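Local coordinates for protein nucleoside hydrolase, putative (Trypanosoma brucei, PDB 3FZ0) that belongs to the nucleoside hydrolase family, with an alpha/beta fold around a mixed central sheet, and carries a calcium ion beside that sheet, at residues I11-C15 with V39-V44; M50-G54 with P65-G69; L137-A141 with A189-V193; E77-V81 with F181-C185. The protein carries 2 engineered substitutions. All blocks are in the same frame, centred on the assembly; numbering follows the deposited sequence. Where two conformers were deposited one is given.

Interaction 1. Residues I11-C15 with V39-V44. With CA (calcium ion), chain G.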
loop_
_atom_site.group_PDB
_atom_site.type_symbol
_atom_site.label_atom_id
_atom_site.label_comp_id
_atom_site.label_asym_id
_atom_site.label_seq_id
_atom_site.Cartn_x
_atom_site.Cartn_y
_atom_site.Cartn_z
ATOM N N ILE B 11 23.212 -16.259 18.048
ATOM C CA ILE B 11 23.469 -15.276 17.014
ATOM C C ILE B 11 22.817 -15.757 15.721
ATOM O O ILE B 11 23.113 -16.846 15.195
ATOM C CB ILE B 11 24.987 -14.975 16.826
ATOM C CG1 ILE B 11 25.554 -14.321 18.085
ATOM C CG2 ILE B 11 25.207 -14.048 15.604
ATOM C CD1 ILE B 11 27.054 -14.200 18.103
ATOM N N ASP B 12 21.879 -14.965 15.242
ATOM C CA ASP B 12 21.195 -15.274 13.994
ATOM C C ASP B 12 21.810 -14.414 12.933
ATOM O O ASP B 12 21.951 -13.220 13.125
ATOM C CB ASP B 12 19.700 -15.023 14.124
ATOM C CG ASP B 12 18.930 -15.539 12.935
ATOM O OD1 ASP B 12 18.746 -14.733 12.001
ATOM O OD2 ASP B 12 18.543 -16.731 12.901
ATOM N N THR B 13 22.189 -15.021 11.819
ATOM C CA THR B 13 23.087 -14.367 10.891
ATOM C C THR B 13 22.932 -14.819 9.434
ATOM O O THR B 13 22.588 -15.981 9.158
ATOM C CB THR B 13 24.600 -14.550 11.343
ATOM O OG1 THR B 13 25.471 -13.920 10.399
ATOM C CG2 THR B 13 24.974 -16.017 11.439
ATOM N N ASP B 14 23.201 -13.899 8.510
ATOM C CA ASP B 14 23.281 -14.245 7.102
ATOM C C ASP B 14 24.731 -14.329 6.575
ATOM O O ASP B 14 24.967 -14.329 5.353
ATOM C CB ASP B 14 22.403 -13.338 6.225
ATOM C CG ASP B 14 22.908 -11.889 6.136
ATOM O OD1 ASP B 14 23.541 -11.380 7.086
ATOM O OD2 ASP B 14 22.641 -11.231 5.111
ATOM N N CYS B 15 25.691 -14.370 7.494
ATOM C CA CYS B 15 27.010 -14.961 7.215
ATOM C C CYS B 15 27.884 -14.214 6.219
ATOM O O CYS B 15 28.632 -14.831 5.453
ATOM C CB CYS B 15 26.853 -16.423 6.778
ATOM S SG CYS B 15 25.640 -17.297 7.802
ATOM N N VAL B 39 21.421 -19.711 11.008
ATOM C CA VAL B 39 21.742 -19.117 9.708
ATOM C C VAL B 39 20.454 -18.702 8.996
ATOM O O VAL B 39 19.465 -19.446 8.972
ATOM C CB VAL B 39 22.591 -20.115 8.867
ATOM C CG1 VAL B 39 22.727 -19.654 7.420
ATOM C CG2 VAL B 39 23.933 -20.304 9.539
ATOM N N VAL B 40 20.470 -17.507 8.415
ATOM C CA VAL B 40 19.304 -17.045 7.663
ATOM C C VAL B 40 19.778 -16.575 6.294
ATOM O O VAL B 40 20.928 -16.194 6.151
ATOM C CB VAL B 40 18.524 -15.956 8.452
ATOM C CG1 VAL B 40 19.352 -14.701 8.635
ATOM C CG2 VAL B 40 17.191 -15.653 7.821
ATOM N N TRP B 41 18.889 -16.643 5.296
ATOM C CA TRP B 41 19.111 -16.040 3.967
ATOM C C TRP B 41 19.365 -14.522 4.136
ATOM O O TRP B 41 19.092 -13.955 5.200
ATOM C CB TRP B 41 17.901 -16.293 3.069
ATOM C CG TRP B 41 16.758 -15.424 3.421
ATOM C CD1 TRP B 41 15.839 -15.626 4.422
ATOM C CD2 TRP B 41 16.409 -14.178 2.810
ATOM N NE1 TRP B 41 14.954 -14.597 4.464
ATOM C CE2 TRP B 41 15.266 -13.693 3.481
ATOM C CE3 TRP B 41 16.926 -13.442 1.739
ATOM C CZ2 TRP B 41 14.640 -12.495 3.121
ATOM C CZ3 TRP B 41 16.295 -12.246 1.381
ATOM C CH2 TRP B 41 15.173 -11.785 2.071
ATOM N N GLY B 42 19.903 -13.881 3.093
ATOM C CA GLY B 42 20.168 -12.447 3.091
ATOM C C GLY B 42 21.195 -12.089 2.026
ATOM O O GLY B 42 20.889 -12.080 0.811
ATOM N N ASN B 43 22.421 -11.796 2.454
ATOM C CA ASN B 43 23.475 -11.521 1.487
ATOM C C ASN B 43 24.097 -12.745 0.818
ATOM O O ASN B 43 24.658 -12.647 -0.279
ATOM C CB ASN B 43 24.514 -10.560 2.050
ATOM C CG ASN B 43 24.023 -9.099 1.999
ATOM O OD1 ASN B 43 23.530 -8.615 0.945
ATOM N ND2 ASN B 43 24.119 -8.407 3.135
ATOM N N VAL B 44 23.963 -13.902 1.467
ATOM C CA VAL B 44 24.246 -15.173 0.832
ATOM C C VAL B 44 23.174 -16.188 1.146
ATOM O O VAL B 44 22.463 -16.095 2.153
ATOM C CB VAL B 44 25.645 -15.744 1.200
ATOM C CG1 VAL B 44 26.742 -14.743 0.746
ATOM C CG2 VAL B 44 25.748 -16.076 2.684
HETATM CA CA CA G . 24.488 -9.505 8.333
HETATM O O HOH W 1 23.691 -7.382 8.696
HETATM O O HOH W 2 22.707 -8.957 6.381
HETATM O O HOH W 3 25.876 -8.257 6.748
#
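D14 divides its carboxylate between the calcium ion and the chain at G42 and N43. Its OD1 binds the calcium ion at 2.4 Å, while OD2 of D14 accepts the backbone N-H of N43 at 2.7 Å. That bond is fairly straight (161° at the hydrogen) and meets the oxygen on its anti side, tilted 23° from the carboxylate plane, so the group is held at both oxygens. G42 CA comes within 3.4 Å of D14 OD2. Three waters, D19, D283 and the main-chain oxygen of L134 supply further ligands to the metal. The site sits at the C-terminal ends of the parallel strands 6-13 and 32-39 of the central sheet, where nucleoside hydrolases gather aspartates around calcium. Here T13 and V39 form a parallel bridge, and V40 N donates to T13 O at 2.7 Å. Just beyond, T13 OG1 accepts C15 N at 2.9 Å, an ST turn where the chain leaves the strand; the same hydroxyl is hydrogen-bonded to D19, linking the turn to a second metal ligand. With CG anti to the backbone N (chi1 -171°), D12 sends OD1 to 3.4 Å from V40 CG1, and OD2 is bonded to T38 and N139. V44 CG2 comes within 3.3 Å of D14 O; nearer the strand end, C15 SG touches V39 CG1 at 3.8 Å.

Interaction 2. Residues M50-G54 with P65-G69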
loop_
_atom_site.group_PDB
_atom_site.type_symbol
_atom_site.label_atom_id
_atom_site.label_comp_id
_atom_site.label_asym_id
_atom_site.label_seq_id
_atom_site.Cartn_x
_atom_site.Cartn_y
_atom_site.Cartn_z
ATOM N N MET B 50 26.036 -21.594 5.746
ATOM C CA MET B 50 26.507 -22.739 6.486
ATOM C C MET B 50 28.005 -22.978 6.254
ATOM O O MET B 50 28.760 -23.185 7.218
ATOM C CB MET B 50 25.697 -23.991 6.134
ATOM C CG MET B 50 24.268 -23.969 6.650
ATOM S SD MET B 50 24.092 -23.909 8.441
ATOM C CE MET B 50 24.375 -25.620 8.886
ATOM N N GLU B 51 28.435 -22.941 4.992
ATOM C CA GLU B 51 29.845 -23.136 4.659
ATOM C C GLU B 51 30.729 -22.054 5.273
ATOM O O GLU B 51 31.832 -22.343 5.782
ATOM C CB GLU B 51 30.045 -23.187 3.151
ATOM C CG GLU B 51 29.347 -24.380 2.470
ATOM C CD GLU B 51 29.857 -25.759 2.941
ATOM O OE1 GLU B 51 31.085 -25.947 3.058
ATOM O OE2 GLU B 51 29.036 -26.673 3.177
ATOM N N ASN B 52 30.228 -20.809 5.257
ATOM C CA ASN B 52 30.956 -19.674 5.871
ATOM C C ASN B 52 31.131 -19.834 7.383
ATOM O O ASN B 52 32.266 -19.749 7.875
ATOM C CB ASN B 52 30.307 -18.331 5.525
ATOM C CG ASN B 52 30.268 -18.061 4.048
ATOM O OD1 ASN B 52 30.858 -18.803 3.240
ATOM N ND2 ASN B 52 29.591 -16.979 3.673
ATOM N N ILE B 53 30.036 -20.101 8.105
ATOM C CA ILE B 53 30.101 -20.354 9.544
ATOM C C ILE B 53 31.076 -21.502 9.853
ATOM O O ILE B 53 31.910 -21.382 10.751
ATOM C CB ILE B 53 28.690 -20.632 10.190
ATOM C CG1 ILE B 53 27.777 -19.401 10.143
ATOM C CG2 ILE B 53 28.830 -21.067 11.656
ATOM C CD1 ILE B 53 28.449 -18.070 10.522
ATOM N N GLY B 54 31.017 -22.576 9.074
ATOM C CA GLY B 54 31.903 -23.704 9.236
ATOM C C GLY B 54 33.348 -23.323 9.100
ATOM O O GLY B 54 34.181 -23.791 9.893
ATOM N N PRO B 65 27.288 -25.308 17.967
ATOM C CA PRO B 65 26.414 -25.848 16.934
ATOM C C PRO B 65 25.775 -24.760 16.072
ATOM O O PRO B 65 25.463 -23.668 16.583
ATOM C CB PRO B 65 25.352 -26.623 17.735
ATOM C CG PRO B 65 25.344 -26.010 19.070
ATOM C CD PRO B 65 26.658 -25.309 19.295
ATOM N N PHE B 66 25.604 -25.045 14.774
ATOM C CA PHE B 66 24.960 -24.103 13.853
ATOM C C PHE B 66 23.857 -24.754 12.999
ATOM O O PHE B 66 23.897 -25.966 12.721
ATOM C CB PHE B 66 25.963 -23.277 13.029
ATOM C CG PHE B 66 26.993 -24.103 12.276
ATOM C CD1 PHE B 66 26.956 -24.169 10.893
ATOM C CD2 PHE B 66 28.018 -24.769 12.952
ATOM C CE1 PHE B 66 27.894 -24.894 10.203
ATOM C CE2 PHE B 66 28.962 -25.508 12.262
ATOM C CZ PHE B 66 28.911 -25.578 10.894
ATOM N N PHE B 67 22.854 -23.955 12.615
ATOM C CA PHE B 67 21.612 -24.509 12.096
ATOM C C PHE B 67 21.098 -23.787 10.858
ATOM O O PHE B 67 21.210 -22.537 10.778
ATOM C CB PHE B 67 20.567 -24.482 13.201
ATOM C CG PHE B 67 20.998 -25.215 14.449
ATOM C CD1 PHE B 67 21.767 -24.573 15.426
ATOM C CD2 PHE B 67 20.639 -26.545 14.641
ATOM C CE1 PHE B 67 22.183 -25.253 16.563
ATOM C CE2 PHE B 67 21.042 -27.243 15.798
ATOM C CZ PHE B 67 21.818 -26.588 16.752
ATOM N N ARG B 68 20.570 -24.563 9.892
ATOM C CA ARG B 68 19.988 -24.005 8.660
ATOM C C ARG B 68 18.623 -23.419 8.975
ATOM O O ARG B 68 17.762 -24.111 9.547
ATOM C CB ARG B 68 19.871 -25.072 7.552
ATOM C CG ARG B 68 21.137 -25.939 7.368
ATOM C CD ARG B 68 20.998 -27.098 6.351
ATOM N NE ARG B 68 22.297 -27.751 6.107
ATOM C CZ ARG B 68 23.155 -27.377 5.156
ATOM N NH1 ARG B 68 22.853 -26.371 4.343
ATOM N NH2 ARG B 68 24.310 -28.001 5.010
ATOM N N GLY B 69 18.435 -22.154 8.583
ATOM C CA GLY B 69 17.176 -21.453 8.753
ATOM C C GLY B 69 16.456 -21.204 7.432
ATOM O O GLY B 69 16.605 -21.976 6.483
#
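The carbonyl oxygen of M50 accepts the helical N-H of G54, with M50 O and G54 N 3.0 Å apart, and also meets the F66 ring, whose CE1 lies 3.5 Å from it. Helix 46-60 and strand 66-68 are the second and third elements of a beta-alpha-beta crossover that starts with strand 32-39. The short segments run nearly antiparallel, at 173°, with their axes 9.5 Å apart. M50 and I53 point from the helix toward the outermost strand of the sheet, and F66 points back at them. I53 covers one face of its ring: CG2, anti to the backbone N of I53, is a CH-pi partner 3.9 Å from the F66 centroid and only 23° off the ring normal. M50 approaches the same ring differently. The bend at chi2 (-63°) brings SD to the ring edge in a Met-aromatic contact, 5.1 Å from the F66 centroid, and a second bend at chi3 swings the methyl CE to 3.6 Å from F66 CD1. That methyl also abuts R68 CG. Nearer the helix, M50 CG lies over a face of the R68 guanidinium, although R68 was modelled in two conformers and both of its contacts are less certain. I37 and V39 of strand 32-39 pack against I53 from the sheet side, and Q105 accepts the backbone N-H of F66. F66 CZ, the ring atom farthest from its CB, is 3.9 Å from G54 CA.

Interaction 3. Residues L137-A141 with A189-V193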
loop_
_atom_site.group_PDB
_atom_site.type_symbol
_atom_site.label_atom_id
_atom_site.label_comp_id
_atom_site.label_asym_id
_atom_site.label_seq_id
_atom_site.Cartn_x
_atom_site.Cartn_y
_atom_site.Cartn_z
ATOM N N LEU B 137 15.077 -10.851 9.720
ATOM C CA LEU B 137 14.493 -11.450 10.921
ATOM C C LEU B 137 13.644 -12.724 10.760
ATOM O O LEU B 137 12.952 -13.129 11.698
ATOM C CB LEU B 137 13.710 -10.386 11.682
ATOM C CG LEU B 137 14.619 -9.224 12.077
ATOM C CD1 LEU B 137 13.807 -7.960 12.330
ATOM C CD2 LEU B 137 15.438 -9.648 13.299
ATOM N N THR B 138 13.708 -13.369 9.606
ATOM C CA THR B 138 12.817 -14.473 9.325
ATOM C C THR B 138 12.781 -15.573 10.388
ATOM O O THR B 138 11.677 -15.960 10.827
ATOM C CB THR B 138 13.098 -15.111 7.980
ATOM O OG1 THR B 138 13.368 -14.092 7.018
ATOM C CG2 THR B 138 11.880 -15.976 7.538
ATOM N N ASN B 139 13.954 -16.110 10.770
ATOM C CA ASN B 139 14.007 -17.163 11.771
ATOM C C ASN B 139 13.414 -16.703 13.098
ATOM O O ASN B 139 12.653 -17.423 13.738
ATOM C CB ASN B 139 15.447 -17.673 11.998
ATOM C CG ASN B 139 16.032 -18.349 10.771
ATOM O OD1 ASN B 139 15.288 -18.903 9.941
ATOM N ND2 ASN B 139 17.369 -18.279 10.626
ATOM N N VAL B 140 13.765 -15.506 13.518
ATOM C CA VAL B 140 13.248 -14.989 14.782
ATOM C C VAL B 140 11.705 -14.870 14.785
ATOM O O VAL B 140 11.032 -15.339 15.707
ATOM C CB VAL B 140 13.924 -13.651 15.205
ATOM C CG1 VAL B 140 13.479 -13.290 16.617
ATOM C CG2 VAL B 140 15.453 -13.757 15.146
ATOM N N ALA B 141 11.156 -14.287 13.723
ATOM C CA ALA B 141 9.719 -14.125 13.608
ATOM C C ALA B 141 9.042 -15.462 13.649
ATOM O O ALA B 141 8.011 -15.604 14.297
ATOM C CB ALA B 141 9.370 -13.409 12.320
ATOM N N ALA B 189 8.718 -9.881 9.009
ATOM C CA ALA B 189 9.441 -10.397 10.169
ATOM C C ALA B 189 9.733 -9.307 11.198
ATOM O O ALA B 189 9.642 -9.554 12.390
ATOM C CB ALA B 189 10.728 -11.130 9.763
ATOM N N GLY B 190 10.090 -8.114 10.725
ATOM C CA GLY B 190 10.377 -6.978 11.589
ATOM C C GLY B 190 9.168 -6.511 12.372
ATOM O O GLY B 190 9.283 -6.131 13.545
ATOM N N VAL B 191 8.006 -6.524 11.733
ATOM C CA VAL B 191 6.757 -6.216 12.421
ATOM C C VAL B 191 6.505 -7.213 13.558
ATOM O O VAL B 191 6.119 -6.806 14.651
ATOM C CB VAL B 191 5.573 -6.178 11.456
ATOM C CG1 VAL B 191 4.262 -6.186 12.227
ATOM C CG2 VAL B 191 5.669 -4.966 10.582
ATOM N N VAL B 192 6.712 -8.502 13.294
ATOM C CA VAL B 192 6.488 -9.539 14.278
ATOM C C VAL B 192 7.400 -9.293 15.489
ATOM O O VAL B 192 6.951 -9.349 16.650
ATOM C CB VAL B 192 6.703 -10.958 13.669
ATOM C CG1 VAL B 192 6.764 -12.036 14.765
ATOM C CG2 VAL B 192 5.601 -11.274 12.653
ATOM N N VAL B 193 8.669 -8.989 15.226
ATOM C CA VAL B 193 9.638 -8.764 16.295
ATOM C C VAL B 193 9.285 -7.547 17.155
ATOM O O VAL B 193 9.223 -7.661 18.375
ATOM C CB VAL B 193 11.086 -8.707 15.756
ATOM C CG1 VAL B 193 12.008 -8.132 16.795
ATOM C CG2 VAL B 193 11.561 -10.150 15.365
#
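A141 and A189 bring two helices close together, their CA atoms 5.1 Å apart. Both helices pack beside the central sheet of the alpha/beta fold; helix 138-146 precedes strand 162-165, and helix 187-195 follows it after the short helix 181-185. Small residues where the helices meet are consistent with this close approach. The methyl of A189 is the central bump: it fills a hollow at the start of helix 138-146, formed by the backbone of L137, where A189 CB lies 3.5 Å from L137 C, and by the methyl of A141, with A141 CB 3.7 Å from A189 CB. In return L137, the N-cap residue, extends its CD1 branch over G190, where it meets the bare backbone at 3.6 Å from G190 CA. I162 and I164 of strand 162-165 lie under the sheet-facing side chains V140, V193 and L137. V192 also packs on L74 of the second subunit, while its CG1, anti to the backbone N (chi1 168°), leans on A141 CA at 3.8 Å. The CG2 branch of V193 ends 3.9 Å from V140 CG1.

Interaction 4. Residues E77-V81 with F181-C185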
loop_
_atom_site.group_PDB
_atom_site.type_symbol
_atom_site.label_atom_id
_atom_site.label_comp_id
_atom_site.label_asym_id
_atom_site.label_seq_id
_atom_site.Cartn_x
_atom_site.Cartn_y
_atom_site.Cartn_z
ATOM N N GLU B 77 8.382 -13.877 -2.371
ATOM C CA GLU B 77 9.755 -13.838 -2.890
ATOM C C GLU B 77 10.527 -12.634 -2.351
ATOM O O GLU B 77 9.929 -11.607 -2.048
ATOM C CB GLU B 77 9.737 -13.786 -4.418
ATOM C CG GLU B 77 10.111 -15.109 -5.114
ATOM C CD GLU B 77 9.894 -15.050 -6.648
ATOM O OE1 GLU B 77 10.397 -14.087 -7.283
ATOM O OE2 GLU B 77 9.213 -15.961 -7.211
ATOM N N ARG B 78 11.850 -12.758 -2.234
ATOM C CA ARG B 78 12.709 -11.640 -1.791
ATOM C C ARG B 78 12.541 -10.475 -2.737
ATOM O O ARG B 78 12.396 -10.672 -3.936
ATOM C CB ARG B 78 14.197 -12.052 -1.688
ATOM C CG ARG B 78 14.816 -12.593 -2.986
ATOM C CD ARG B 78 16.266 -12.927 -2.848
ATOM N NE ARG B 78 17.017 -11.796 -2.317
ATOM C CZ ARG B 78 18.146 -11.886 -1.603
ATOM N NH1 ARG B 78 18.671 -13.055 -1.304
ATOM N NH2 ARG B 78 18.727 -10.793 -1.146
ATOM N N GLU B 79 12.531 -9.273 -2.181
ATOM C CA GLU B 79 12.379 -8.035 -2.963
ATOM C C GLU B 79 13.709 -7.259 -2.925
ATOM O O GLU B 79 13.817 -6.117 -3.389
ATOM C CB GLU B 79 11.158 -7.222 -2.480
ATOM C CG GLU B 79 9.859 -8.101 -2.397
ATOM C CD GLU B 79 8.557 -7.329 -2.099
ATOM O OE1 GLU B 79 8.573 -6.082 -2.100
ATOM O OE2 GLU B 79 7.492 -7.968 -1.894
ATOM N N THR B 80 14.722 -7.898 -2.351
ATOM C CA THR B 80 16.082 -7.366 -2.333
ATOM C C THR B 80 16.992 -8.223 -3.223
ATOM O O THR B 80 16.662 -9.335 -3.630
ATOM C CB THR B 80 16.675 -7.326 -0.908
ATOM O OG1 THR B 80 16.726 -8.656 -0.363
ATOM C CG2 THR B 80 15.838 -6.451 -0.004
ATOM N N VAL B 81 18.153 -7.673 -3.495
ATOM C CA VAL B 81 19.191 -8.283 -4.312
ATOM C C VAL B 81 20.376 -8.552 -3.374
ATOM O O VAL B 81 20.576 -7.805 -2.396
ATOM C CB VAL B 81 19.568 -7.271 -5.423
ATOM C CG1 VAL B 81 20.974 -7.447 -5.920
ATOM C CG2 VAL B 81 18.533 -7.333 -6.570
ATOM N N PHE B 181 18.849 -2.742 4.210
ATOM C CA PHE B 181 18.833 -4.143 3.724
ATOM C C PHE B 181 18.054 -5.204 4.540
ATOM O O PHE B 181 17.154 -5.843 4.007
ATOM C CB PHE B 181 20.267 -4.643 3.450
ATOM C CG PHE B 181 20.324 -6.016 2.830
ATOM C CD1 PHE B 181 20.026 -6.197 1.480
ATOM C CD2 PHE B 181 20.663 -7.135 3.604
ATOM C CE1 PHE B 181 20.057 -7.479 0.897
ATOM C CE2 PHE B 181 20.705 -8.429 3.030
ATOM C CZ PHE B 181 20.407 -8.600 1.670
ATOM N N ASN B 182 18.427 -5.424 5.795
ATOM C CA ASN B 182 17.835 -6.520 6.579
ATOM C C ASN B 182 16.334 -6.281 6.762
ATOM O O ASN B 182 15.518 -7.201 6.642
ATOM C CB ASN B 182 18.501 -6.657 7.972
ATOM C CG ASN B 182 19.938 -7.164 7.915
ATOM O OD1 ASN B 182 20.315 -7.857 6.986
ATOM N ND2 ASN B 182 20.730 -6.845 8.951
ATOM N N SER B 183 15.978 -5.040 7.074
ATOM C CA SER B 183 14.589 -4.636 7.210
ATOM C C SER B 183 13.842 -4.872 5.897
ATOM O O SER B 183 12.795 -5.546 5.890
ATOM C CB SER B 183 14.497 -3.160 7.624
ATOM O OG SER B 183 13.175 -2.810 8.039
ATOM N N HIS B 184 14.380 -4.329 4.800
ATOM C CA HIS B 184 13.782 -4.485 3.480
ATOM C C HIS B 184 13.656 -5.965 3.086
ATOM O O HIS B 184 12.701 -6.343 2.464
ATOM C CB HIS B 184 14.586 -3.703 2.426
ATOM C CG HIS B 184 13.898 -3.577 1.106
ATOM N ND1 HIS B 184 14.572 -3.268 -0.054
ATOM C CD2 HIS B 184 12.595 -3.714 0.756
ATOM C CE1 HIS B 184 13.719 -3.222 -1.063
ATOM N NE2 HIS B 184 12.509 -3.483 -0.598
ATOM N N CYS B 185 14.614 -6.787 3.488
ATOM C CA CYS B 185 14.616 -8.224 3.172
ATOM C C CYS B 185 13.398 -8.888 3.724
ATOM O O CYS B 185 12.809 -9.757 3.087
ATOM C CB CYS B 185 15.849 -8.911 3.751
ATOM S SG CYS B 185 17.287 -8.822 2.669
HETATM O O HOH W 4 10.157 -3.890 -1.595
#
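Beside the calcium pocket, the loop carrying R78 to V81 passes over the short helix 181-185 and meets F181, H184 and C185. T80 is central. Its CG2 sits over one face of the H184 imidazole, 3.4 Å from ND1 of H184, while T80 OG1, between the backbone N and the carbonyl carbon (chi1 61°), turns to C185 SG at 3.1 Å. That sulfur in turn lies over a face of the F181 ring, offset toward its rim. The loop meets the same ring at its edge, V81 O standing 3.3 Å from F181 CE1 and R78 NH2 3.9 Å from F181 CZ, with the guanidinium and ring planes 43° apart. R78 is fixed there by its own loop: R78 NE donates to T80 O at 2.8 Å, and NH2 makes a weak bond to T80 OG1. A further bond from NH2 to G42 O ties it to the neighbouring loop. At the other end of the contact a water in the plane of the imidazole donates to E79 OE1 at 2.8 Å and is hydrogen-bonded to H184 NE2 at 2.6 Å. S175 OG pairs with H184 ND1, so both ring nitrogens have partners, and E79 OE2 forms a salt bridge with R311 of the third subunit. F181 brings this loop-on-helix contact close to the calcium site, consistent with a place at the rim of the pocket of a nucleoside hydrolase.

In the fold
Interaction 1 is the hub: its centre lies about 9 Å from that of interaction 2 and about 12 and 13 Å from those of interactions 4 and 3. Toward interaction 2, V39 N probably bonds to F67 O (2.8 Å) and C15 O to N52 ND2 (3.0 Å). N139 of 137-141 reaches back through ND2 to V39 O at 2.9 Å. The segments of interactions 3 and 4 alternate along the chain, helix 181-185 being followed by helix 187-195. The side chains of N43 and F181 each come within about 3 Å of BTB, probably from the crystallisation liquor, and the side chain of F181 lies about 7 Å from the calcium ion, consistent with interactions 1 and 4 bordering one pocket.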